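Local coordinates for protein terminal oxygenase component of carbazole 1,9a-dioxygenase (Sphingomonas, PDB 3GKQ) that probably uses a Rieske [2Fe-2S] cluster and a mononuclear non-heme iron to dioxygenate carbazole, as the terminal oxygenase of carbazole 1,9a-dioxygenase, at residues Leu203-Ala208 against Phe240-Glu245; Asn180-Gly185 against Lys226-Leu231; Ser193-Gly198 against Asn328-Asp333. One frame throughout, in Å; residues are numbered along the deposited sequence.

All three contacts belong to the catalytic part of the chain, the Bet v 1-like half of a Rieske oxygenase. Contact 2 is the most central: a buried ring just past helix 174-181 packs on strand 227-230 of the large sheet. Contact 3, also buried, sits beside the iron site and is the polar one, with a direct hydrogen bond and a bridging water. Contact 1 lies farthest out, partly buried in the small three-stranded sheet, and is held by apolar side chains and a CH-pi contact, with no hydrogen bond across it. Leu-203 of contact 1 packs on Leu-196 and Phe-330 of contact 3, and Phe-207 of contact 1 touches Ala-184 of contact 2. Contacts 1 and 2 also border a second subunit.

Contact 1 (Leu203-Ala208 against Phe240-Glu245); sequences LPLGFA and FEATIE
The backbones of 203-208 and 240-245 come nearest at Pro-204 and Phe-240, whose CA atoms lie 4.7 Å apart, and no hydrogen bond joins the two segments. The setting is an antiparallel three-stranded sheet, in which strand 206-209 pairs with strand 236-244; a classic beta bulge lets Leu-205 and Gly-206 both face Ile-239. Just ahead of that bulge, Pro-204 lies over one face of the Phe-240 ring. Its CB stands 3.9 Å from the centroid of the Phe-240 ring and only 11° off the ring normal, a CH-pi contact. The same ring reaches back along the chain, with CE1 of Phe-240 3.6 Å from N of Pro-204. Beyond the ring, the chi1 of Leu-205 (-68°, CG beside the backbone N and opposite the carbonyl carbon) brings CD1 to Ala-242.

Outside the pair, Leu-203 turns from Phe-240 to pack on the iron ligand His-190, while at the far end Glu-245 makes a salt bridge to Arg-101 of a second subunit. The contact thus joins the lead-in to strand 206-209 with the middle strand of the small sheet. Its last link is methyl to methyl, CD1 of Leu-205 lying 4.0 Å from CB of Ala-242.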
loop_
_atom_site.group_PDB
_atom_site.type_symbol
_atom_site.label_atom_id
_atom_site.label_comp_id
_atom_site.label_asym_id
_atom_site.label_seq_id
_atom_site.Cartn_x
_atom_site.Cartn_y
_atom_site.Cartn_z
ATOM N N LEU A 203 35.823 20.861 9.305
ATOM C CA LEU A 203 34.529 20.409 9.805
ATOM C C LEU A 203 34.691 19.644 11.111
ATOM O O LEU A 203 35.239 18.540 11.139
ATOM C CB LEU A 203 33.840 19.513 8.780
ATOM C CG LEU A 203 32.408 19.103 9.138
ATOM C CD1 LEU A 203 31.499 20.327 9.052
ATOM C CD2 LEU A 203 31.928 18.018 8.188
ATOM N N PRO A 204 34.217 20.227 12.215
ATOM C CA PRO A 204 34.320 19.578 13.520
ATOM C C PRO A 204 33.308 18.443 13.657
ATOM O O PRO A 204 32.500 18.205 12.753
ATOM C CB PRO A 204 34.037 20.719 14.487
ATOM C CG PRO A 204 33.015 21.524 13.733
ATOM C CD PRO A 204 33.577 21.551 12.329
ATOM N N LEU A 205 33.376 17.738 14.784
ATOM C CA LEU A 205 32.453 16.647 15.066
ATOM C C LEU A 205 31.170 17.261 15.621
ATOM O O LEU A 205 30.069 16.844 15.268
ATOM C CB LEU A 205 33.045 15.689 16.107
ATOM C CG LEU A 205 34.255 14.843 15.699
ATOM C CD1 LEU A 205 34.783 14.100 16.913
ATOM C CD2 LEU A 205 33.866 13.868 14.602
ATOM N N GLY A 206 31.338 18.262 16.487
ATOM C CA GLY A 206 30.208 18.936 17.107
ATOM C C GLY A 206 30.586 20.248 17.779
ATOM O O GLY A 206 31.516 20.923 17.334
ATOM N N PHE A 207 29.880 20.599 18.858
ATOM C CA PHE A 207 30.117 21.854 19.579
ATOM C C PHE A 207 29.773 21.784 21.071
ATOM O O PHE A 207 28.891 21.037 21.476
ATOM C CB PHE A 207 29.269 22.966 18.960
ATOM C CG PHE A 207 29.487 23.157 17.485
ATOM C CD1 PHE A 207 30.574 23.886 17.013
ATOM C CD2 PHE A 207 28.590 22.627 16.566
ATOM C CE1 PHE A 207 30.763 24.090 15.638
ATOM C CE2 PHE A 207 28.767 22.823 15.195
ATOM C CZ PHE A 207 29.855 23.557 14.729
ATOM N N ALA A 208 30.478 22.573 21.883
ATOM C CA ALA A 208 30.224 22.644 23.327
ATOM C C ALA A 208 29.688 24.062 23.573
ATOM O O ALA A 208 30.436 24.958 23.965
ATOM C CB ALA A 208 31.515 22.416 24.111
ATOM N N PHE A 240 36.754 18.904 17.727
ATOM C CA PHE A 240 37.538 18.292 16.656
ATOM C C PHE A 240 38.065 16.909 17.023
ATOM O O PHE A 240 38.674 16.225 16.202
ATOM C CB PHE A 240 38.693 19.214 16.254
ATOM C CG PHE A 240 38.305 20.250 15.243
ATOM C CD1 PHE A 240 38.077 19.892 13.920
ATOM C CD2 PHE A 240 38.132 21.578 15.617
ATOM C CE1 PHE A 240 37.676 20.843 12.980
ATOM C CE2 PHE A 240 37.734 22.536 14.688
ATOM C CZ PHE A 240 37.505 22.166 13.365
ATOM N N GLU A 241 37.834 16.505 18.265
ATOM C CA GLU A 241 38.237 15.186 18.727
ATOM C C GLU A 241 37.397 14.872 19.958
ATOM O O GLU A 241 37.100 15.761 20.762
ATOM C CB GLU A 241 39.737 15.153 19.053
ATOM C CG GLU A 241 40.149 15.828 20.347
ATOM C CD GLU A 241 39.997 14.915 21.548
ATOM O OE1 GLU A 241 40.533 13.784 21.511
ATOM O OE2 GLU A 241 39.347 15.332 22.532
ATOM N N ALA A 242 36.987 13.616 20.094
ATOM C CA ALA A 242 36.166 13.231 21.232
ATOM C C ALA A 242 36.522 11.849 21.753
ATOM O O ALA A 242 36.973 10.987 21.005
ATOM C CB ALA A 242 34.682 13.283 20.849
ATOM N N THR A 243 36.292 11.650 23.045
ATOM C CA THR A 243 36.585 10.387 23.698
ATOM C C THR A 243 35.326 9.645 24.133
ATOM O O THR A 243 34.231 10.212 24.186
ATOM C CB THR A 243 37.420 10.615 24.961
ATOM O OG1 THR A 243 36.693 11.476 25.847
ATOM C CG2 THR A 243 38.767 11.256 24.617
ATOM N N ILE A 244 35.506 8.369 24.449
ATOM C CA ILE A 244 34.424 7.531 24.938
ATOM C C ILE A 244 34.926 6.908 26.231
ATOM O O ILE A 244 35.908 6.160 26.236
ATOM C CB ILE A 244 34.054 6.415 23.939
ATOM C CG1 ILE A 244 33.366 7.024 22.714
ATOM C CG2 ILE A 244 33.148 5.396 24.615
ATOM C CD1 ILE A 244 33.037 6.015 21.637
ATOM N N GLU A 245 34.252 7.234 27.326
ATOM C CA GLU A 245 34.624 6.732 28.637
ATOM C C GLU A 245 36.117 6.973 28.901
ATOM O O GLU A 245 36.856 6.072 29.298
ATOM C CB GLU A 245 34.251 5.248 28.751
ATOM C CG GLU A 245 32.746 5.024 28.558
ATOM C CD GLU A 245 32.273 3.642 28.959
ATOM O OE1 GLU A 245 32.647 2.662 28.288
ATOM O OE2 GLU A 245 31.519 3.540 29.949
#

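Contact 2 (Asn180-Gly185 against Lys226-Leu231); sequences NGFDAG and KGVFDL
Phe-182 lays its ring against strand 227-230, touching Val-228 and Asp-230, two residues whose side chains point to the same side of the strand. In this Bet v 1-like catalytic domain the turn that follows helix 174-181 packs on the seven-stranded antiparallel sheet, with Phe-182 the first residue to leave helical geometry. The far end of the ring does the work. CZ of Phe-182 lies 3.7 Å from CG1 of Val-228, the two side chains crossing at about a right angle, and the same CZ is 3.5 Å from the backbone O of Val-228. On the Asp-230 side, the ring meets the methylene, CE1 of Phe-182 lying 3.6 Å from CB of Asp-230, and the carboxylate plane stands 79° to the ring. With CG opposite the backbone N (chi1 -165°), Phe-182 extends from the helix end far enough to reach the strand.

Around this first shell, Ile-263 and Val-265 of the next strand and Ala-362 of helix 361-373 also pack on Phe-182. The turn after the ring is shaped by Asp-183, whose OD1 accepts from N of Gly-185 at 2.9 Å in an Asx turn. Its other oxygen, OD2, bonds to the cluster ligand His-96 of a second subunit, while its backbone O takes a bond from the iron ligand His-186. Asp-183 therefore links the two metal centres across the subunit boundary, consistent with the electron route of Rieske oxygenases. Where the turn comes back to the strand, CB of Ala-184 lies 3.9 Å from OD2 of Asp-230.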
loop_
_atom_site.group_PDB
_atom_site.type_symbol
_atom_site.label_atom_id
_atom_site.label_comp_id
_atom_site.label_asym_id
_atom_site.label_seq_id
_atom_site.Cartn_x
_atom_site.Cartn_y
_atom_site.Cartn_z
ATOM N N ASN A 180 16.449 18.920 9.959
ATOM C CA ASN A 180 17.803 18.469 9.622
ATOM C C ASN A 180 18.690 19.624 9.139
ATOM O O ASN A 180 19.850 19.734 9.533
ATOM C CB ASN A 180 17.724 17.370 8.549
ATOM C CG ASN A 180 19.077 17.046 7.920
ATOM O OD1 ASN A 180 19.291 17.283 6.728
ATOM N ND2 ASN A 180 19.984 16.489 8.710
ATOM N N GLY A 181 18.136 20.490 8.296
ATOM C CA GLY A 181 18.907 21.611 7.784
ATOM C C GLY A 181 19.410 22.597 8.832
ATOM O O GLY A 181 20.573 22.995 8.805
ATOM N N PHE A 182 18.537 22.984 9.759
ATOM C CA PHE A 182 18.888 23.943 10.803
ATOM C C PHE A 182 19.353 23.298 12.116
ATOM O O PHE A 182 19.149 23.847 13.195
ATOM C CB PHE A 182 17.686 24.857 11.066
ATOM C CG PHE A 182 18.019 26.097 11.842
ATOM C CD1 PHE A 182 18.988 26.981 11.380
ATOM C CD2 PHE A 182 17.343 26.398 13.020
ATOM C CE1 PHE A 182 19.277 28.150 12.078
ATOM C CE2 PHE A 182 17.625 27.565 13.725
ATOM C CZ PHE A 182 18.593 28.441 13.254
ATOM N N ASP A 183 19.995 22.142 12.012
ATOM C CA ASP A 183 20.502 21.407 13.173
ATOM C C ASP A 183 22.035 21.556 13.229
ATOM O O ASP A 183 22.722 21.196 12.277
ATOM C CB ASP A 183 20.123 19.931 13.014
ATOM C CG ASP A 183 20.498 19.093 14.214
ATOM O OD1 ASP A 183 21.497 19.420 14.890
ATOM O OD2 ASP A 183 19.801 18.089 14.468
ATOM N N ALA A 184 22.572 22.059 14.342
ATOM C CA ALA A 184 24.027 22.268 14.475
ATOM C C ALA A 184 24.879 21.043 14.829
ATOM O O ALA A 184 26.065 20.976 14.483
ATOM C CB ALA A 184 24.301 23.370 15.481
ATOM N N GLY A 185 24.293 20.082 15.529
ATOM C CA GLY A 185 25.056 18.905 15.892
ATOM C C GLY A 185 25.026 17.845 14.814
ATOM O O GLY A 185 25.644 16.784 14.960
ATOM N N LYS A 226 11.324 36.676 8.061
ATOM C CA LYS A 226 11.421 36.354 9.477
ATOM C C LYS A 226 12.120 35.009 9.635
ATOM O O LYS A 226 11.788 34.037 8.947
ATOM C CB LYS A 226 10.027 36.295 10.113
ATOM C CG LYS A 226 9.202 37.580 9.985
ATOM C CD LYS A 226 7.946 37.495 10.846
ATOM C CE LYS A 226 6.797 38.342 10.302
ATOM N NZ LYS A 226 7.112 39.785 10.233
ATOM N N GLY A 227 13.090 34.951 10.539
ATOM C CA GLY A 227 13.818 33.713 10.726
ATOM C C GLY A 227 14.681 33.693 11.965
ATOM O O GLY A 227 14.585 34.579 12.821
ATOM N N VAL A 228 15.536 32.679 12.050
ATOM C CA VAL A 228 16.420 32.506 13.194
ATOM C C VAL A 228 17.865 32.326 12.752
ATOM O O VAL A 228 18.143 31.622 11.781
ATOM C CB VAL A 228 16.015 31.258 14.017
ATOM C CG1 VAL A 228 16.905 31.128 15.249
ATOM C CG2 VAL A 228 14.544 31.347 14.411
ATOM N N PHE A 229 18.778 32.977 13.466
ATOM C CA PHE A 229 20.202 32.873 13.178
ATOM C C PHE A 229 20.802 31.909 14.185
ATOM O O PHE A 229 20.554 32.014 15.387
ATOM C CB PHE A 229 20.893 34.238 13.324
ATOM C CG PHE A 229 20.750 35.126 12.124
ATOM C CD1 PHE A 229 21.525 34.912 10.989
ATOM C CD2 PHE A 229 19.829 36.167 12.120
ATOM C CE1 PHE A 229 21.385 35.726 9.866
ATOM C CE2 PHE A 229 19.681 36.985 11.001
ATOM C CZ PHE A 229 20.461 36.762 9.873
ATOM N N ASP A 230 21.584 30.959 13.694
ATOM C CA ASP A 230 22.224 30.001 14.573
ATOM C C ASP A 230 23.550 30.598 15.022
ATOM O O ASP A 230 24.479 30.756 14.226
ATOM C CB ASP A 230 22.429 28.678 13.838
ATOM C CG ASP A 230 23.311 27.722 14.596
ATOM O OD1 ASP A 230 23.332 27.776 15.845
ATOM O OD2 ASP A 230 23.977 26.898 13.934
ATOM N N LEU A 231 23.613 30.942 16.306
ATOM C CA LEU A 231 24.793 31.556 16.901
ATOM C C LEU A 231 25.594 30.615 17.811
ATOM O O LEU A 231 26.251 31.069 18.748
ATOM C CB LEU A 231 24.372 32.789 17.709
ATOM C CG LEU A 231 23.553 33.882 17.008
ATOM C CD1 LEU A 231 23.198 34.960 18.031
ATOM C CD2 LEU A 231 24.338 34.490 15.842
#

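Contact 3 (Ser193-Gly198 against Asn328-Asp333); sequences SILLDG and NGFNDD
Ser-193 and Leu-195 approach Phe-330 differently, the serine hydroxyl near the plane of the ring at its edge and the leucine methyl obliquely. OG of Ser-193 is 3.5 Å from CD1 of Phe-330, and CD2 of Leu-195 is 3.7 Å from that same ring carbon. Both side chains extend opposite their backbone N (chi1 178° for Ser-193, 171° for Leu-195), which carries them across to the segment 328-333. In this position OG of Ser-193 donates to the backbone O of Gly-329 at 2.9 Å. The donor sits well above the carbonyl plane, 49° out of it. Beside this bond Ile-194 runs its CG1-CD1 arm along Gly-329, its CD1 4.0 Å from CA of Gly-329, where the absence of a side chain makes room for the methyl.

Ser-193 sits at the N-cap of helix 194-198, and its OG makes the capping bond, accepting from N of Leu-195 at 3.2 Å. One water bridges the same junction, taking a hydrogen bond from N of Ile-194 and giving one to O of Gly-329. The Phe-330 ring stacks on His-190, an iron ligand, while neighbouring Asn-331 bonds to the iron ligand Asp-334.

The serine hydroxyl thus works both ways, as acceptor for the first turn of its helix and donor to the opposite loop, and O of Gly-329 receives two bonds. This polar link ties the helix start to the loop carrying Phe-330, and so probably helps position the second shell around the iron.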
loop_
_atom_site.group_PDB
_atom_site.type_symbol
_atom_site.label_atom_id
_atom_site.label_comp_id
_atom_site.label_asym_id
_atom_site.label_seq_id
_atom_site.Cartn_x
_atom_site.Cartn_y
_atom_site.Cartn_z
ATOM N N SER A 193 32.403 12.881 4.384
ATOM C CA SER A 193 32.134 13.499 3.086
ATOM C C SER A 193 33.384 13.752 2.247
ATOM O O SER A 193 34.410 14.190 2.763
ATOM C CB SER A 193 31.385 14.817 3.287
ATOM O OG SER A 193 31.153 15.459 2.047
ATOM N N ILE A 194 33.283 13.483 0.948
ATOM C CA ILE A 194 34.394 13.695 0.026
ATOM C C ILE A 194 34.715 15.181 -0.101
ATOM O O ILE A 194 35.794 15.555 -0.561
ATOM C CB ILE A 194 34.079 13.145 -1.384
ATOM C CG1 ILE A 194 32.777 13.759 -1.907
ATOM C CG2 ILE A 194 33.979 11.625 -1.341
ATOM C CD1 ILE A 194 32.451 13.385 -3.345
ATOM N N LEU A 195 33.777 16.029 0.308
ATOM C CA LEU A 195 33.983 17.469 0.232
ATOM C C LEU A 195 35.077 17.954 1.180
ATOM O O LEU A 195 35.741 18.956 0.906
ATOM C CB LEU A 195 32.689 18.218 0.560
ATOM C CG LEU A 195 32.840 19.733 0.728
ATOM C CD1 LEU A 195 33.183 20.363 -0.626
ATOM C CD2 LEU A 195 31.553 20.332 1.286
ATOM N N LEU A 196 35.251 17.249 2.296
ATOM C CA LEU A 196 36.235 17.626 3.305
ATOM C C LEU A 196 37.662 17.686 2.757
ATOM O O LEU A 196 38.278 18.751 2.754
ATOM C CB LEU A 196 36.148 16.662 4.491
ATOM C CG LEU A 196 34.726 16.510 5.054
ATOM C CD1 LEU A 196 34.758 15.666 6.322
ATOM C CD2 LEU A 196 34.130 17.888 5.351
ATOM N N ASP A 197 38.189 16.554 2.304
ATOM C CA ASP A 197 39.532 16.541 1.736
ATOM C C ASP A 197 39.468 17.249 0.388
ATOM O O ASP A 197 40.384 17.982 0.014
ATOM C CB ASP A 197 40.032 15.108 1.531
ATOM C CG ASP A 197 40.451 14.440 2.824
ATOM O OD1 ASP A 197 40.477 15.112 3.876
ATOM O OD2 ASP A 197 40.763 13.233 2.787
ATOM N N GLY A 198 38.364 17.032 -0.322
ATOM C CA GLY A 198 38.172 17.630 -1.631
ATOM C C GLY A 198 38.257 19.144 -1.693
ATOM O O GLY A 198 38.509 19.701 -2.759
ATOM N N ASN A 328 25.762 16.765 -3.780
ATOM C CA ASN A 328 25.527 15.333 -3.631
ATOM C C ASN A 328 26.552 14.753 -2.654
ATOM O O ASN A 328 26.196 14.054 -1.704
ATOM C CB ASN A 328 25.642 14.605 -4.977
ATOM C CG ASN A 328 24.609 15.074 -5.996
ATOM O OD1 ASN A 328 23.586 15.656 -5.640
ATOM N ND2 ASN A 328 24.870 14.801 -7.269
ATOM N N GLY A 329 27.824 15.069 -2.887
ATOM C CA GLY A 329 28.899 14.566 -2.051
ATOM C C GLY A 329 28.795 14.885 -0.574
ATOM O O GLY A 329 29.278 14.121 0.266
ATOM N N PHE A 330 28.173 16.013 -0.251
ATOM C CA PHE A 330 28.014 16.427 1.134
ATOM C C PHE A 330 26.582 16.236 1.650
ATOM O O PHE A 330 26.376 15.679 2.728
ATOM C CB PHE A 330 28.406 17.897 1.285
ATOM C CG PHE A 330 28.434 18.379 2.711
ATOM C CD1 PHE A 330 29.558 18.179 3.505
ATOM C CD2 PHE A 330 27.341 19.048 3.254
ATOM C CE1 PHE A 330 29.596 18.638 4.821
ATOM C CE2 PHE A 330 27.364 19.511 4.566
ATOM C CZ PHE A 330 28.503 19.307 5.354
ATOM N N ASN A 331 25.594 16.695 0.886
ATOM C CA ASN A 331 24.204 16.589 1.328
ATOM C C ASN A 331 23.492 15.250 1.170
ATOM O O ASN A 331 22.454 15.038 1.799
ATOM C CB ASN A 331 23.359 17.691 0.682
ATOM C CG ASN A 331 23.730 19.073 1.185
ATOM O OD1 ASN A 331 24.150 19.935 0.414
ATOM N ND2 ASN A 331 23.587 19.289 2.491
ATOM N N ASP A 332 24.016 14.345 0.351
ATOM C CA ASP A 332 23.354 13.053 0.198
ATOM C C ASP A 332 23.163 12.384 1.560
ATOM O O ASP A 332 22.184 11.670 1.773
ATOM C CB ASP A 332 24.146 12.127 -0.730
ATOM C CG ASP A 332 23.930 12.449 -2.202
ATOM O OD1 ASP A 332 23.093 13.326 -2.515
ATOM O OD2 ASP A 332 24.595 11.818 -3.050
ATOM N N ASP A 333 24.090 12.632 2.483
ATOM C CA ASP A 333 24.011 12.051 3.824
ATOM C C ASP A 333 22.863 12.624 4.659
ATOM O O ASP A 333 22.402 11.982 5.603
ATOM C CB ASP A 333 25.328 12.253 4.586
ATOM C CG ASP A 333 26.461 11.386 4.045
ATOM O OD1 ASP A 333 26.230 10.189 3.782
ATOM O OD2 ASP A 333 27.587 11.900 3.892
HETATM O O HOH W 1 30.731 11.745 0.233
#